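Local coordinates for putative HMP/thiamine permease protein YkoE (Bacillus subtilis, PDB 5EDL) that probably serves as the substrate-binding membrane subunit of an ECF-type transporter that takes up thiamine or its hydroxymethylpyrimidine precursor, at residues 38-52 / 149-163. Sequence-based numbering, arbitrary orientation.
Sequences IAYEPIYGIWFIVSV and IRLISGALLAGLLGK. With VIB (3-(4-amino-2-methyl-pyrimidin-5-ylmethyl)-5-(2-hydroxy-ethyl)-4-methyl-thiazol-3-ium), chain B.
I38 meets I149 at the start of the interface, the two aliphatic chains crossing at about a right angle. E41 and R150 then form a buried, side-on salt bridge: NE of R150 reaches the syn lone pair of E41 OE1 at 2.8 Å with an N-H...O angle of 170°, while NH2 bonds to E41 OE2, the carboxylate and guanidinium planes being nearly coplanar. D129 is a second salt-bridge partner of NH2, and NH1 is hydrogen-bonded to S125. P42 lies alongside I149, and its carbonyl oxygen accepts a hydrogen bond from S153 OG, 2.8 Å away and well above the carbonyl plane. One face of the Y44 ring carries the guanidinium of R150, flat against it with centres 3.8 Å apart and planes at 12°; a bend at chi3 (-62°) in an otherwise extended arginine chain turns the group onto the ring. The opposite face rests on W47, and Y44 OH donates to the thiamine hydroxyl O1 at 2.7 Å. Replacing R150 with a leucine would probably leave the carboxylates of E41 and D129 without their shared counter-charge and Y44 freer to tilt away from thiamine. At G45 the backbones come together, CA to CA of G154 at 3.9 Å, and G45 N donates to S153 OG, so that one hydroxyl joins the P42 carbonyl and the G45 amide to helix 140-170. F48 sets CB against CB of A158, 3.7 Å apart, with the edge of its ring toward G154. I49 places CD1 against L161 and CG1 over G162 CA, and V52 packs on the A158 carbonyl. Close glycine- and alanine-mediated packing of transmembrane segments here passes into the thiamine pocket of an ECF transporter S component, where R150 and Y44 line the site and E41 holds R150 from behind.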
ATOM      1  N   ILE A  38      -0.483   4.482  19.913  1.00 30.01           N
ATOM      2  CA  ILE A  38      -1.164   5.530  19.160  1.00 28.38           C
ATOM      3  C   ILE A  38      -0.155   6.394  18.397  1.00 27.64           C
ATOM      4  O   ILE A  38      -0.472   6.941  17.347  1.00 27.18           O
ATOM      5  CB  ILE A  38      -2.032   6.422  20.076  1.00 26.16           C
ATOM      6  CG1 ILE A  38      -2.901   7.371  19.241  1.00 25.39           C
ATOM      7  CG2 ILE A  38      -1.172   7.205  21.084  1.00 27.28           C
ATOM      8  CD1 ILE A  38      -3.938   8.109  20.063  1.00 36.40           C
ATOM      9  N   ALA A  39       1.065   6.499  18.920  1.00 27.60           N
ATOM     10  CA  ALA A  39       2.076   7.361  18.309  1.00 28.24           C
ATOM     11  C   ALA A  39       2.493   6.937  16.889  1.00 29.70           C
ATOM     12  O   ALA A  39       2.901   7.789  16.101  1.00 29.04           O
ATOM     13  CB  ALA A  39       3.309   7.439  19.203  1.00 30.22           C
ATOM     14  N   TYR A  40       2.406   5.653  16.542  1.00 27.29           N
ATOM     15  CA  TYR A  40       2.734   5.282  15.158  1.00 26.74           C
ATOM     16  C   TYR A  40       1.512   5.191  14.247  1.00 25.17           C
ATOM     17  O   TYR A  40       1.645   4.937  13.051  1.00 24.65           O
ATOM     18  CB  TYR A  40       3.520   3.964  15.096  1.00 27.59           C
ATOM     19  CG  TYR A  40       2.850   2.759  15.730  1.00 27.65           C
ATOM     20  CD1 TYR A  40       1.606   2.305  15.290  1.00 26.42           C
ATOM     21  CD2 TYR A  40       3.492   2.048  16.725  1.00 29.35           C
ATOM     22  CE1 TYR A  40       1.005   1.192  15.862  1.00 26.87           C
ATOM     23  CE2 TYR A  40       2.906   0.942  17.305  1.00 30.68           C
ATOM     24  CZ  TYR A  40       1.668   0.514  16.873  1.00 28.54           C
ATOM     25  OH  TYR A  40       1.106  -0.586  17.469  1.00 32.33           O
ATOM     26  N   GLU A  41       0.323   5.407  14.790  1.00 26.74           N
ATOM     27  CA  GLU A  41      -0.872   5.276  13.959  1.00 23.64           C
ATOM     28  C   GLU A  41      -0.908   6.281  12.784  1.00 23.26           C
ATOM     29  O   GLU A  41      -1.303   5.917  11.681  1.00 22.70           O
ATOM     30  CB  GLU A  41      -2.131   5.395  14.821  1.00 23.56           C
ATOM     31  CG  GLU A  41      -2.316   4.220  15.797  1.00 24.04           C
ATOM     32  CD  GLU A  41      -2.619   2.885  15.101  1.00 23.98           C
ATOM     33  OE1 GLU A  41      -2.713   2.848  13.853  1.00 24.29           O
ATOM     34  OE2 GLU A  41      -2.786   1.869  15.808  1.00 29.13           O
ATOM     35  N   PRO A  42      -0.484   7.535  13.005  1.00 23.82           N
ATOM     36  CA  PRO A  42      -0.494   8.506  11.901  1.00 23.87           C
ATOM     37  C   PRO A  42       0.339   8.098  10.681  1.00 23.90           C
ATOM     38  O   PRO A  42      -0.000   8.502   9.562  1.00 24.74           O
ATOM     39  CB  PRO A  42       0.091   9.768  12.553  1.00 25.03           C
ATOM     40  CG  PRO A  42      -0.358   9.667  13.969  1.00 28.43           C
ATOM     41  CD  PRO A  42      -0.170   8.187  14.288  1.00 25.14           C
ATOM     42  N   ILE A  43       1.406   7.324  10.879  1.00 25.23           N
ATOM     43  CA  ILE A  43       2.262   6.939   9.759  1.00 24.06           C
ATOM     44  C   ILE A  43       1.918   5.546   9.234  1.00 23.26           C
ATOM     45  O   ILE A  43       2.565   5.067   8.304  1.00 23.27           O
ATOM     46  CB  ILE A  43       3.770   6.954  10.128  1.00 30.37           C
ATOM     47  CG1 ILE A  43       4.098   5.842  11.140  1.00 25.89           C
ATOM     48  CG2 ILE A  43       4.207   8.349  10.599  1.00 31.80           C
ATOM     49  CD1 ILE A  43       5.563   5.723  11.510  1.00 30.95           C
ATOM     50  N   TYR A  44       0.902   4.909   9.812  1.00 22.81           N
ATOM     51  CA  TYR A  44       0.665   3.483   9.551  1.00 22.59           C
ATOM     52  C   TYR A  44       0.450   3.172   8.064  1.00 22.10           C
ATOM     53  O   TYR A  44       0.937   2.164   7.561  1.00 22.16           O
ATOM     54  CB  TYR A  44      -0.531   2.958  10.358  1.00 22.50           C
ATOM     55  CG  TYR A  44      -0.318   1.524  10.810  1.00 23.54           C
ATOM     56  CD1 TYR A  44      -0.380   0.475   9.902  1.00 23.18           C
ATOM     57  CD2 TYR A  44      -0.003   1.227  12.143  1.00 24.03           C
ATOM     58  CE1 TYR A  44      -0.157  -0.841  10.301  1.00 24.31           C
ATOM     59  CE2 TYR A  44       0.219  -0.087  12.556  1.00 25.06           C
ATOM     60  CZ  TYR A  44       0.146  -1.111  11.632  1.00 25.19           C
ATOM     61  OH  TYR A  44       0.377  -2.407  12.024  1.00 26.58           O
ATOM     62  N   GLY A  45      -0.268   4.047   7.366  1.00 21.58           N
ATOM     63  CA  GLY A  45      -0.611   3.801   5.975  1.00 21.21           C
ATOM     64  C   GLY A  45       0.584   3.644   5.044  1.00 23.88           C
ATOM     65  O   GLY A  45       0.446   3.092   3.947  1.00 23.98           O
ATOM     66  N   ILE A  46       1.753   4.133   5.456  1.00 21.81           N
ATOM     67  CA  ILE A  46       2.952   3.961   4.642  1.00 22.18           C
ATOM     68  C   ILE A  46       3.235   2.477   4.424  1.00 23.77           C
ATOM     69  O   ILE A  46       3.728   2.095   3.360  1.00 23.82           O
ATOM     70  CB  ILE A  46       4.207   4.617   5.270  1.00 23.33           C
ATOM     71  CG1 ILE A  46       5.261   4.895   4.196  1.00 39.24           C
ATOM     72  CG2 ILE A  46       4.808   3.727   6.337  1.00 29.89           C
ATOM     73  CD1 ILE A  46       4.826   5.935   3.150  1.00 42.07           C
ATOM     74  N   TRP A  47       2.922   1.640   5.415  1.00 22.46           N
ATOM     75  CA  TRP A  47       3.196   0.203   5.284  1.00 22.96           C
ATOM     76  C   TRP A  47       2.251  -0.507   4.314  1.00 22.38           C
ATOM     77  O   TRP A  47       2.418  -1.711   4.072  1.00 24.26           O
ATOM     78  CB  TRP A  47       3.153  -0.497   6.658  1.00 23.85           C
ATOM     79  CG  TRP A  47       4.320  -0.109   7.533  1.00 24.99           C
ATOM     80  CD1 TRP A  47       5.651  -0.284   7.265  1.00 26.15           C
ATOM     81  CD2 TRP A  47       4.250   0.506   8.823  1.00 25.38           C
ATOM     82  NE1 TRP A  47       6.415   0.198   8.309  1.00 27.41           N
ATOM     83  CE2 TRP A  47       5.574   0.694   9.273  1.00 26.88           C
ATOM     84  CE3 TRP A  47       3.188   0.919   9.643  1.00 24.79           C
ATOM     85  CZ2 TRP A  47       5.865   1.275  10.509  1.00 27.80           C
ATOM     86  CZ3 TRP A  47       3.481   1.505  10.861  1.00 25.50           C
ATOM     87  CH2 TRP A  47       4.808   1.681  11.281  1.00 26.99           C
ATOM     88  N   PHE A  48       1.266   0.219   3.782  1.00 21.57           N
ATOM     89  CA  PHE A  48       0.359  -0.346   2.763  1.00 21.33           C
ATOM     90  C   PHE A  48       0.616   0.179   1.342  1.00 21.50           C
ATOM     91  O   PHE A  48      -0.020  -0.278   0.385  1.00 20.88           O
ATOM     92  CB  PHE A  48      -1.116  -0.044   3.062  1.00 21.24           C
ATOM     93  CG  PHE A  48      -1.518  -0.181   4.498  1.00 21.97           C
ATOM     94  CD1 PHE A  48      -0.950  -1.134   5.326  1.00 22.25           C
ATOM     95  CD2 PHE A  48      -2.498   0.656   5.013  1.00 21.49           C
ATOM     96  CE1 PHE A  48      -1.349  -1.244   6.655  1.00 22.71           C
ATOM     97  CE2 PHE A  48      -2.907   0.558   6.333  1.00 21.85           C
ATOM     98  CZ  PHE A  48      -2.330  -0.397   7.163  1.00 22.41           C
ATOM     99  N   ILE A  49       1.500   1.157   1.205  1.00 20.85           N
ATOM    100  CA  ILE A  49       1.577   1.909  -0.048  1.00 22.15           C
ATOM    101  C   ILE A  49       1.922   1.020  -1.256  1.00 21.10           C
ATOM    102  O   ILE A  49       1.433   1.256  -2.347  1.00 26.41           O
ATOM    103  CB  ILE A  49       2.605   3.075   0.048  1.00 21.02           C
ATOM    104  CG1 ILE A  49       2.420   4.026  -1.144  1.00 23.30           C
ATOM    105  CG2 ILE A  49       4.030   2.543   0.125  1.00 21.60           C
ATOM    106  CD1 ILE A  49       3.133   5.350  -0.985  1.00 22.97           C
ATOM    107  N   VAL A  50       2.719  -0.025  -1.036  1.00 23.47           N
ATOM    108  CA  VAL A  50       3.102  -0.940  -2.106  1.00 23.33           C
ATOM    109  C   VAL A  50       1.868  -1.558  -2.772  1.00 21.01           C
ATOM    110  O   VAL A  50       1.823  -1.687  -3.987  1.00 21.09           O
ATOM    111  CB  VAL A  50       4.039  -2.057  -1.577  1.00 32.46           C
ATOM    112  CG1 VAL A  50       4.111  -3.221  -2.543  1.00 33.28           C
ATOM    113  CG2 VAL A  50       5.417  -1.495  -1.318  1.00 35.66           C
ATOM    114  N   SER A  51       0.861  -1.902  -1.977  1.00 21.18           N
ATOM    115  CA  SER A  51      -0.340  -2.521  -2.520  1.00 24.63           C
ATOM    116  C   SER A  51      -1.039  -1.592  -3.497  1.00 22.21           C
ATOM    117  O   SER A  51      -1.476  -2.014  -4.552  1.00 21.66           O
ATOM    118  CB  SER A  51      -1.308  -2.917  -1.406  1.00 22.06           C
ATOM    119  OG  SER A  51      -0.847  -4.070  -0.733  1.00 22.80           O
ATOM    120  N   VAL A  52      -1.131  -0.323  -3.130  1.00 22.18           N
ATOM    121  CA  VAL A  52      -1.834   0.640  -3.950  1.00 22.45           C
ATOM    122  C   VAL A  52      -1.041   0.907  -5.239  1.00 21.03           C
ATOM    123  O   VAL A  52      -1.615   0.948  -6.313  1.00 21.48           O
ATOM    124  CB  VAL A  52      -2.088   1.952  -3.174  1.00 25.63           C
ATOM    125  CG1 VAL A  52      -2.510   3.080  -4.123  1.00 21.73           C
ATOM    126  CG2 VAL A  52      -3.153   1.724  -2.102  1.00 24.10           C
ATOM    127  N   ILE A 149      -7.575   6.976  13.265  1.00 26.59           N
ATOM    128  CA  ILE A 149      -6.295   7.478  12.777  1.00 26.49           C
ATOM    129  C   ILE A 149      -5.702   6.538  11.723  1.00 33.20           C
ATOM    130  O   ILE A 149      -5.223   6.987  10.683  1.00 25.03           O
ATOM    131  CB  ILE A 149      -5.268   7.663  13.912  1.00 27.10           C
ATOM    132  CG1 ILE A 149      -5.792   8.664  14.955  1.00 28.70           C
ATOM    133  CG2 ILE A 149      -3.932   8.127  13.336  1.00 27.19           C
ATOM    134  CD1 ILE A 149      -4.907   8.791  16.212  1.00 29.56           C
ATOM    135  N   ARG A 150      -5.737   5.234  11.979  1.00 24.38           N
ATOM    136  CA  ARG A 150      -5.169   4.302  11.011  1.00 28.62           C
ATOM    137  C   ARG A 150      -5.972   4.296   9.702  1.00 23.06           C
ATOM    138  O   ARG A 150      -5.395   4.138   8.624  1.00 23.19           O
ATOM    139  CB  ARG A 150      -5.083   2.878  11.562  1.00 23.01           C
ATOM    140  CG  ARG A 150      -4.158   1.976  10.708  1.00 22.44           C
ATOM    141  CD  ARG A 150      -4.063   0.536  11.238  1.00 22.38           C
ATOM    142  NE  ARG A 150      -3.483   0.474  12.585  1.00 22.97           N
ATOM    143  CZ  ARG A 150      -3.166  -0.653  13.214  1.00 23.25           C
ATOM    144  NH1 ARG A 150      -3.365  -1.828  12.626  1.00 27.61           N
ATOM    145  NH2 ARG A 150      -2.647  -0.605  14.438  1.00 24.62           N
ATOM    146  N   LEU A 151      -7.288   4.458   9.796  1.00 23.44           N
ATOM    147  CA  LEU A 151      -8.114   4.525   8.592  1.00 23.42           C
ATOM    148  C   LEU A 151      -7.746   5.755   7.752  1.00 23.84           C
ATOM    149  O   LEU A 151      -7.593   5.670   6.532  1.00 23.51           O
ATOM    150  CB  LEU A 151      -9.597   4.541   8.958  1.00 27.47           C
ATOM    151  CG  LEU A 151     -10.207   3.196   9.383  1.00 27.56           C
ATOM    152  CD1 LEU A 151     -11.543   3.394  10.075  1.00 24.94           C
ATOM    153  CD2 LEU A 151     -10.365   2.280   8.178  1.00 23.39           C
ATOM    154  N   ILE A 152      -7.578   6.897   8.408  1.00 24.74           N
ATOM    155  CA  ILE A 152      -7.217   8.115   7.695  1.00 27.33           C
ATOM    156  C   ILE A 152      -5.832   7.995   7.061  1.00 24.84           C
ATOM    157  O   ILE A 152      -5.616   8.405   5.912  1.00 24.92           O
ATOM    158  CB  ILE A 152      -7.264   9.336   8.626  1.00 28.05           C
ATOM    159  CG1 ILE A 152      -8.705   9.563   9.102  1.00 27.85           C
ATOM    160  CG2 ILE A 152      -6.722  10.568   7.915  1.00 27.84           C
ATOM    161  CD1 ILE A 152      -8.837  10.610  10.142  1.00 29.44           C
ATOM    162  N   SER A 153      -4.903   7.421   7.817  1.00 24.41           N
ATOM    163  CA  SER A 153      -3.530   7.243   7.364  1.00 24.49           C
ATOM    164  C   SER A 153      -3.468   6.277   6.174  1.00 27.62           C
ATOM    165  O   SER A 153      -2.703   6.488   5.236  1.00 23.20           O
ATOM    166  CB  SER A 153      -2.635   6.734   8.513  1.00 27.94           C
ATOM    167  OG  SER A 153      -1.303   6.506   8.069  1.00 24.10           O
ATOM    168  N   GLY A 154      -4.273   5.217   6.224  1.00 22.57           N
ATOM    169  CA  GLY A 154      -4.397   4.307   5.101  1.00 21.98           C
ATOM    170  C   GLY A 154      -4.944   5.026   3.866  1.00 25.43           C
ATOM    171  O   GLY A 154      -4.450   4.842   2.759  1.00 23.12           O
ATOM    172  N   ALA A 155      -5.962   5.856   4.056  1.00 25.90           N
ATOM    173  CA  ALA A 155      -6.552   6.592   2.933  1.00 24.34           C
ATOM    174  C   ALA A 155      -5.514   7.552   2.327  1.00 25.70           C
ATOM    175  O   ALA A 155      -5.385   7.640   1.102  1.00 24.88           O
ATOM    176  CB  ALA A 155      -7.797   7.352   3.382  1.00 24.49           C
ATOM    177  N   LEU A 156      -4.746   8.224   3.187  1.00 24.30           N
ATOM    178  CA  LEU A 156      -3.858   9.290   2.736  1.00 25.10           C
ATOM    179  C   LEU A 156      -2.437   8.837   2.358  1.00 26.28           C
ATOM    180  O   LEU A 156      -1.934   9.223   1.305  1.00 28.47           O
ATOM    181  CB  LEU A 156      -3.773  10.386   3.796  1.00 26.25           C
ATOM    182  CG  LEU A 156      -5.087  11.107   4.094  1.00 27.25           C
ATOM    183  CD1 LEU A 156      -4.896  12.174   5.175  1.00 28.65           C
ATOM    184  CD2 LEU A 156      -5.696  11.703   2.841  1.00 36.63           C
ATOM    185  N   LEU A 157      -1.794   8.040   3.211  1.00 25.49           N
ATOM    186  CA  LEU A 157      -0.402   7.644   2.993  1.00 24.11           C
ATOM    187  C   LEU A 157      -0.256   6.421   2.100  1.00 23.32           C
ATOM    188  O   LEU A 157       0.819   6.163   1.580  1.00 26.60           O
ATOM    189  CB  LEU A 157       0.302   7.372   4.328  1.00 24.30           C
ATOM    190  CG  LEU A 157       0.431   8.575   5.266  1.00 25.64           C
ATOM    191  CD1 LEU A 157       1.315   8.221   6.468  1.00 25.80           C
ATOM    192  CD2 LEU A 157       0.961   9.785   4.512  1.00 29.26           C
ATOM    193  N   ALA A 158      -1.328   5.656   1.938  1.00 22.65           N
ATOM    194  CA  ALA A 158      -1.305   4.559   0.982  1.00 22.20           C
ATOM    195  C   ALA A 158      -2.073   4.946  -0.282  1.00 24.81           C
ATOM    196  O   ALA A 158      -1.498   4.973  -1.370  1.00 24.91           O
ATOM    197  CB  ALA A 158      -1.866   3.293   1.590  1.00 22.46           C
ATOM    198  N   GLY A 159      -3.355   5.276  -0.136  1.00 24.44           N
ATOM    199  CA  GLY A 159      -4.195   5.587  -1.284  1.00 23.68           C
ATOM    200  C   GLY A 159      -3.753   6.824  -2.065  1.00 30.42           C
ATOM    201  O   GLY A 159      -3.396   6.733  -3.240  1.00 24.35           O
ATOM    202  N   LEU A 160      -3.777   7.981  -1.416  1.00 24.22           N
ATOM    203  CA  LEU A 160      -3.430   9.232  -2.082  1.00 25.28           C
ATOM    204  C   LEU A 160      -1.935   9.326  -2.424  1.00 25.81           C
ATOM    205  O   LEU A 160      -1.568   9.671  -3.544  1.00 25.89           O
ATOM    206  CB  LEU A 160      -3.833  10.432  -1.216  1.00 26.30           C
ATOM    207  CG  LEU A 160      -3.530  11.818  -1.809  1.00 28.76           C
ATOM    208  CD1 LEU A 160      -4.321  12.040  -3.097  1.00 28.39           C
ATOM    209  CD2 LEU A 160      -3.858  12.915  -0.812  1.00 29.03           C
ATOM    210  N   LEU A 161      -1.082   9.035  -1.450  1.00 25.08           N
ATOM    211  CA  LEU A 161       0.356   9.100  -1.668  1.00 25.44           C
ATOM    212  C   LEU A 161       0.815   8.036  -2.673  1.00 24.93           C
ATOM    213  O   LEU A 161       1.734   8.268  -3.448  1.00 25.55           O
ATOM    214  CB  LEU A 161       1.113   8.934  -0.346  1.00 25.46           C
ATOM    215  CG  LEU A 161       2.633   9.059  -0.483  1.00 26.47           C
ATOM    216  CD1 LEU A 161       3.002  10.448  -1.031  1.00 27.57           C
ATOM    217  CD2 LEU A 161       3.359   8.762   0.835  1.00 32.83           C
ATOM    218  N   GLY A 162       0.162   6.882  -2.648  1.00 24.04           N
ATOM    219  CA  GLY A 162       0.451   5.813  -3.586  1.00 23.82           C
ATOM    220  C   GLY A 162       0.118   6.220  -5.013  1.00 24.25           C
ATOM    221  O   GLY A 162       0.869   5.930  -5.936  1.00 24.62           O
ATOM    222  N   LYS A 163      -1.009   6.906  -5.188  1.00 26.18           N
ATOM    223  CA  LYS A 163      -1.373   7.408  -6.507  1.00 26.25           C
ATOM    224  C   LYS A 163      -0.371   8.464  -6.980  1.00 29.79           C
ATOM    225  O   LYS A 163       0.058   8.438  -8.132  1.00 26.60           O
ATOM    226  CB  LYS A 163      -2.789   7.993  -6.505  1.00 25.50           C
ATOM    227  CG  LYS A 163      -3.200   8.624  -7.842  1.00 26.52           C
ATOM    228  CD  LYS A 163      -4.666   9.084  -7.837  1.00 27.16           C
ATOM    229  CE  LYS A 163      -5.148   9.482  -9.247  1.00 28.31           C
ATOM    230  NZ  LYS A 163      -4.418  10.651  -9.779  1.00 29.37           N
TER
HETATM  231  CM2 VIB B 201       4.999  -4.714   5.961  1.00 21.79           C
HETATM  232  N4A VIB B 201       2.284  -2.887   9.600  1.00 17.01           N
HETATM  233  CM4 VIB B 201       3.704  -0.729  13.684  1.00 19.99           C
HETATM  234  O1  VIB B 201       0.453  -2.514  14.770  1.00 32.11           O
HETATM  235  C7  VIB B 201       1.127  -3.472  15.562  1.00 25.25           C
HETATM  236  C6  VIB B 201       2.572  -3.052  15.679  1.00 27.23           C
HETATM  237  C2  VIB B 201       4.134  -4.334  12.274  1.00 27.58           C
HETATM  238  S1  VIB B 201       3.443  -4.662  13.640  1.00 29.14           S
HETATM  239  C5  VIB B 201       3.217  -3.290  14.326  1.00 28.09           C
HETATM  240  C4  VIB B 201       3.697  -2.245  13.454  1.00 22.07           C
HETATM  241  N3  VIB B 201       4.284  -2.911  12.159  1.00 21.60           N
HETATM  242  C7A VIB B 201       4.883  -2.109  11.097  1.00 19.46           C
HETATM  243  C4A VIB B 201       3.586  -3.173   9.037  1.00 21.35           C
HETATM  244  N3A VIB B 201       3.697  -3.769   7.848  1.00 22.46           N
HETATM  245  C2A VIB B 201       4.932  -4.027   7.336  1.00 23.11           C
HETATM  246  N1A VIB B 201       6.056  -3.663   8.030  1.00 20.99           N
HETATM  247  C6A VIB B 201       5.962  -3.053   9.240  1.00 18.53           C
HETATM  248  C5A VIB B 201       4.706  -2.806   9.736  1.00 21.70           C